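Local coordinates for glutathione S-transferase family protein (Populus trichocarpa, PDB 5F06) that probably catalyses the conjugation of glutathione to electrophilic substrates, as a Phi-class glutathione transferase working in detoxification, at residues A[32-36]-A[37-41]; A[42-45]-A[46-49]. All blocks are in the same frame, centred on the assembly; numbering follows the deposited sequence.

Contact 1. Residues A[32-36]-A[37-41]; sequences VDLFA and GEHKQ. With GSH (glutathione), chain C.
Asp-33 and Glu-38 face each other where the backbone reverses through a type I beta turn from Leu-34 to Gly-37, closed by Gly-37 N to Leu-34 O at 2.9 Å. The turn leads into a short 3-10 segment, 38-40, and belongs to the thioredoxin-like domain that holds glutathione. Gly-37 has a positive phi of 78°, which suits a residue without a side chain. A second backbone bond, Glu-38 N to Asp-33 O, brackets the turn from outside. Asp-33 also makes an Asx motif: its OD1 takes Ala-36 N at 3.0 Å, and the donor stands above the carboxylate plane.

Glu-38 reaches back across the loop. Its CG lies anti to the backbone N (chi1 -177°) and the chain stays extended, which carries the carboxylate to the start of the loop. There OE1 accepts Asp-33 N at 2.7 Å in a nearly straight bond, on the anti side of the carboxylate. Val-32 CG1 lies against the same side chain. Val-32 itself is bonded through its backbone to Gly-6.

His-39 is sandwiched. Leu-34 CD2 makes a CH-pi contact over one face, 3.5 Å from the ring centroid, and Lys-40 CG lies over the opposite face. Contacts on both faces probably restrict the tilt of the ring. Its chi1 of 57° sets CG between the backbone N and the carbonyl carbon and brings one ring face against Leu-34 CD2. ND1 is buried and has no partner in the model. Leu-34 CD1 also touches glutathione, 4.0 Å from CA3. Gln-52, Ile-53, Glu-65 and Ser-66 also hydrogen-bond the ligand. At the ring edge, in plane, His-39 NE2 donates to the glutathione carboxylate oxygen O31 at 2.9 Å.

Contact 2. Residues A[42-45]-A[46-49]; sequences PPFL and AKNP
Pro-42 opens the short helix 42-45, and its O accepts Ala-46 N at 3.1 Å across one helical turn. The helix and the loop that follows it lie between strands 28-31 and 55-58 of the thioredoxin-like domain. Pro-43 O also lies near Ala-46 N, in a weak bond. The methyl of Ala-46 packs beside this carbonyl, with CB 3.4 Å from Pro-43 O.

Phe-44 carries the turn that follows. Its O takes two donors. Asn-48 N comes in nearly along the C=O axis at 2.9 Å, with an N-H...O angle of 170°. Lys-47 N reaches the same oxygen at 2.8 Å, from above the carbonyl plane. The ring of Phe-44 is buried and touches Val-32, His-39 and Ile-53. Across the turn, Phe-44 and Asn-48 run side by side, with ring and amide planes 52° apart and CE2 4.0 Å from Asn-48 CB. The amide of Asn-48 is held beyond the turn: ND2 donates to Gln-52 O, and OD1 accepts Phe-50 N. Together they probably fix the rotation of the amide, whose side chain lies about 6 Å from glutathione (nearest atoms). The Lys-47 chain passes the Phe-44 ring, with CD 4.2 Å from Phe-44 CD1, and makes a cation-pi contact with Tyr-5.

Leu-45 comes last in this segment. Leu-45 CD2 lies close to Pro-49 O and Asn-48 O. Pro-49 packs on Ile-146 of the second subunit. Pro-49 N has no hydrogen to give Leu-45 O, but Pro-49 CA makes a C-H...O contact with that oxygen at 3.2 Å.

The chain leaves strand 28-31 and enters contact 1, where residues 32-41 turn back on themselves beside glutathione. Gln-41 then stands at the N-cap of helix 42-45. Contact 2 follows, joining helix 42-45 to residues 46-49 on the way to strand 55-58. The two contacts are in series, so neither nests in the other nor crosses it. They still touch: Phe-44 and Leu-45 pack against backbone oxygens of residues 38-40. Together they make up most of the connection between strands 28-31 and 55-58 of the N-terminal sheet. Contact 1 meets the ligand directly, while contact 2 reaches the second subunit through Pro-49.

Contact 1. Residues A[32-36]-A[37-41]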
loop_
_atom_site.group_PDB
_atom_site.type_symbol
_atom_site.label_atom_id
_atom_site.label_comp_id
_atom_site.label_asym_id
_atom_site.label_seq_id
_atom_site.Cartn_x
_atom_site.Cartn_y
_atom_site.Cartn_z
ATOM N N VAL A 32 13.287 -2.852 -20.169
ATOM C CA VAL A 32 14.070 -3.702 -19.282
ATOM C C VAL A 32 13.822 -5.151 -19.681
ATOM O O VAL A 32 12.679 -5.608 -19.725
ATOM C CB VAL A 32 13.702 -3.485 -17.802
ATOM C CG1 VAL A 32 14.542 -4.379 -16.898
ATOM C CG2 VAL A 32 13.888 -2.032 -17.419
ATOM N N ASP A 33 14.907 -5.860 -19.973
ATOM C CA ASP A 33 14.842 -7.212 -20.513
ATOM C C ASP A 33 14.681 -8.242 -19.395
ATOM O O ASP A 33 15.667 -8.789 -18.897
ATOM C CB ASP A 33 16.106 -7.495 -21.333
ATOM C CG ASP A 33 15.990 -8.743 -22.195
ATOM O OD1 ASP A 33 15.092 -9.576 -21.944
ATOM O OD2 ASP A 33 16.813 -8.890 -23.122
ATOM N N LEU A 34 13.434 -8.507 -19.010
ATOM C CA LEU A 34 13.144 -9.485 -17.963
ATOM C C LEU A 34 13.549 -10.895 -18.386
ATOM O O LEU A 34 14.080 -11.657 -17.582
ATOM C CB LEU A 34 11.655 -9.466 -17.595
ATOM C CG LEU A 34 11.063 -8.188 -16.986
ATOM C CD1 LEU A 34 9.669 -8.464 -16.418
ATOM C CD2 LEU A 34 11.960 -7.585 -15.920
ATOM N N PHE A 35 13.285 -11.230 -19.648
ATOM C CA PHE A 35 13.663 -12.522 -20.227
ATOM C C PHE A 35 15.145 -12.835 -20.022
ATOM O O PHE A 35 15.510 -13.977 -19.734
ATOM C CB PHE A 35 13.318 -12.531 -21.723
ATOM C CG PHE A 35 13.817 -13.741 -22.466
ATOM C CD1 PHE A 35 13.164 -14.956 -22.357
ATOM C CD2 PHE A 35 14.924 -13.652 -23.298
ATOM C CE1 PHE A 35 13.614 -16.068 -23.053
ATOM C CE2 PHE A 35 15.379 -14.759 -23.992
ATOM C CZ PHE A 35 14.721 -15.969 -23.868
ATOM N N ALA A 36 15.991 -11.816 -20.161
ATOM C CA ALA A 36 17.433 -11.984 -20.012
ATOM C C ALA A 36 17.889 -11.752 -18.572
ATOM O O ALA A 36 19.071 -11.903 -18.262
ATOM C CB ALA A 36 18.172 -11.035 -20.949
ATOM N N GLY A 37 16.957 -11.372 -17.705
ATOM C CA GLY A 37 17.263 -11.144 -16.300
ATOM C C GLY A 37 17.948 -9.821 -16.001
ATOM O O GLY A 37 18.703 -9.715 -15.031
ATOM N N GLU A 38 17.683 -8.806 -16.821
ATOM C CA GLU A 38 18.306 -7.493 -16.649
ATOM C C GLU A 38 17.952 -6.882 -15.299
ATOM O O GLU A 38 18.768 -6.205 -14.676
ATOM C CB GLU A 38 17.878 -6.540 -17.773
ATOM C CG GLU A 38 18.541 -5.159 -17.699
ATOM C CD GLU A 38 18.182 -4.258 -18.869
ATOM O OE1 GLU A 38 17.373 -4.679 -19.728
ATOM O OE2 GLU A 38 18.722 -3.127 -18.935
ATOM N N HIS A 39 16.725 -7.120 -14.850
ATOM C CA HIS A 39 16.239 -6.538 -13.603
ATOM C C HIS A 39 16.942 -7.094 -12.365
ATOM O O HIS A 39 16.796 -6.549 -11.272
ATOM C CB HIS A 39 14.724 -6.740 -13.481
ATOM C CG HIS A 39 14.283 -8.172 -13.553
ATOM N ND1 HIS A 39 14.715 -9.044 -14.532
ATOM C CD2 HIS A 39 13.427 -8.876 -12.776
ATOM C CE1 HIS A 39 14.153 -10.225 -14.347
ATOM N NE2 HIS A 39 13.360 -10.148 -13.291
ATOM N N LYS A 40 17.712 -8.163 -12.537
ATOM C CA LYS A 40 18.432 -8.781 -11.427
ATOM C C LYS A 40 19.932 -8.468 -11.451
ATOM O O LYS A 40 20.680 -8.956 -10.601
ATOM C CB LYS A 40 18.226 -10.300 -11.447
ATOM C CG LYS A 40 16.769 -10.740 -11.332
ATOM C CD LYS A 40 16.101 -10.148 -10.094
ATOM C CE LYS A 40 14.746 -10.774 -9.814
ATOM N NZ LYS A 40 14.009 -10.013 -8.764
ATOM N N GLN A 41 20.368 -7.670 -12.422
ATOM C CA GLN A 41 21.784 -7.326 -12.565
ATOM C C GLN A 41 22.093 -6.009 -11.847
ATOM O O GLN A 41 21.182 -5.232 -11.565
ATOM C CB GLN A 41 22.170 -7.234 -14.044
ATOM C CG GLN A 41 21.986 -8.536 -14.813
ATOM C CD GLN A 41 22.657 -9.711 -14.136
ATOM O OE1 GLN A 41 23.882 -9.780 -14.058
ATOM N NE2 GLN A 41 21.853 -10.641 -13.633
HETATM N N1 GSH C . 5.130 -3.543 -5.604
HETATM C CA1 GSH C . 5.808 -3.492 -6.858
HETATM C C1 GSH C . 5.268 -2.343 -7.683
HETATM O O11 GSH C . 4.047 -2.047 -7.625
HETATM O O12 GSH C . 6.036 -1.688 -8.429
HETATM C CB1 GSH C . 5.625 -4.802 -7.601
HETATM C CG1 GSH C . 6.572 -4.828 -8.792
HETATM C CD1 GSH C . 6.396 -6.089 -9.628
HETATM O OE1 GSH C . 5.681 -7.002 -9.242
HETATM N N2 GSH C . 7.081 -6.172 -10.883
HETATM C CA2 GSH C . 6.967 -7.320 -11.728
HETATM C C2 GSH C . 8.362 -7.848 -12.052
HETATM O O2 GSH C . 9.306 -7.085 -12.087
HETATM C CB2 GSH C . 6.319 -6.917 -13.035
HETATM S SG2 GSH C . 4.583 -6.590 -12.823
HETATM N N3 GSH C . 8.563 -9.247 -12.326
HETATM C CA3 GSH C . 9.890 -9.742 -12.647
HETATM C C3 GSH C . 10.426 -10.637 -11.533
HETATM O O31 GSH C . 11.321 -11.489 -11.791
HETATM O O32 GSH C . 9.981 -10.528 -10.361
#

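Contact 2. Residues A[42-45]-A[46-49]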
loop_
_atom_site.group_PDB
_atom_site.type_symbol
_atom_site.label_atom_id
_atom_site.label_comp_id
_atom_site.label_asym_id
_atom_site.label_seq_id
_atom_site.Cartn_x
_atom_site.Cartn_y
_atom_site.Cartn_z
ATOM N N PRO A 42 23.379 -5.760 -11.540
ATOM C CA PRO A 42 23.758 -4.600 -10.713
ATOM C C PRO A 42 23.211 -3.240 -11.182
ATOM O O PRO A 42 22.775 -2.462 -10.333
ATOM C CB PRO A 42 25.292 -4.618 -10.772
ATOM C CG PRO A 42 25.640 -6.050 -11.000
ATOM C CD PRO A 42 24.547 -6.597 -11.877
ATOM N N PRO A 43 23.218 -2.955 -12.494
ATOM C CA PRO A 43 22.721 -1.631 -12.891
ATOM C C PRO A 43 21.264 -1.391 -12.504
ATOM O O PRO A 43 20.953 -0.329 -11.963
ATOM C CB PRO A 43 22.887 -1.633 -14.412
ATOM C CG PRO A 43 23.957 -2.627 -14.673
ATOM C CD PRO A 43 23.760 -3.698 -13.644
ATOM N N PHE A 44 20.382 -2.348 -12.753
ATOM C CA PHE A 44 18.989 -2.116 -12.416
ATOM C C PHE A 44 18.764 -2.205 -10.911
ATOM O O PHE A 44 17.940 -1.476 -10.365
ATOM C CB PHE A 44 18.047 -3.090 -13.123
ATOM C CG PHE A 44 16.603 -2.751 -12.896
ATOM C CD1 PHE A 44 15.987 -1.760 -13.647
ATOM C CD2 PHE A 44 15.881 -3.370 -11.893
ATOM C CE1 PHE A 44 14.668 -1.421 -13.419
ATOM C CE2 PHE A 44 14.560 -3.035 -11.665
ATOM C CZ PHE A 44 13.957 -2.053 -12.428
ATOM N N LEU A 45 19.489 -3.091 -10.238
ATOM C CA LEU A 45 19.354 -3.207 -8.790
ATOM C C LEU A 45 19.708 -1.892 -8.099
ATOM O O LEU A 45 19.218 -1.614 -7.006
ATOM C CB LEU A 45 20.234 -4.334 -8.247
ATOM C CG LEU A 45 19.751 -5.765 -8.499
ATOM C CD1 LEU A 45 20.803 -6.753 -8.033
ATOM C CD2 LEU A 45 18.420 -6.030 -7.798
ATOM N N ALA A 46 20.548 -1.085 -8.744
ATOM C CA ALA A 46 20.898 0.232 -8.224
ATOM C C ALA A 46 19.733 1.209 -8.366
ATOM O O ALA A 46 19.674 2.222 -7.662
ATOM C CB ALA A 46 22.139 0.780 -8.937
ATOM N N LYS A 47 18.813 0.911 -9.279
ATOM C CA LYS A 47 17.603 1.714 -9.419
ATOM C C LYS A 47 16.544 1.224 -8.436
ATOM O O LYS A 47 15.901 2.021 -7.747
ATOM C CB LYS A 47 17.057 1.654 -10.847
ATOM C CG LYS A 47 18.017 2.120 -11.921
ATOM C CD LYS A 47 17.287 2.257 -13.253
ATOM C CE LYS A 47 18.158 2.894 -14.314
ATOM N NZ LYS A 47 19.188 1.976 -14.862
ATOM N N ASN A 48 16.366 -0.092 -8.390
ATOM C CA ASN A 48 15.458 -0.731 -7.446
ATOM C C ASN A 48 16.137 -1.938 -6.807
ATOM O O ASN A 48 16.311 -2.971 -7.457
ATOM C CB ASN A 48 14.164 -1.166 -8.139
ATOM C CG ASN A 48 13.179 -1.813 -7.177
ATOM O OD1 ASN A 48 13.448 -1.932 -5.984
ATOM N ND2 ASN A 48 12.030 -2.223 -7.693
ATOM N N PRO A 49 16.501 -1.826 -5.520
ATOM C CA PRO A 49 17.231 -2.930 -4.889
ATOM C C PRO A 49 16.416 -4.224 -4.788
ATOM O O PRO A 49 16.993 -5.282 -4.533
ATOM C CB PRO A 49 17.564 -2.376 -3.501
ATOM C CG PRO A 49 16.497 -1.365 -3.235
ATOM C CD PRO A 49 16.215 -0.737 -4.566
#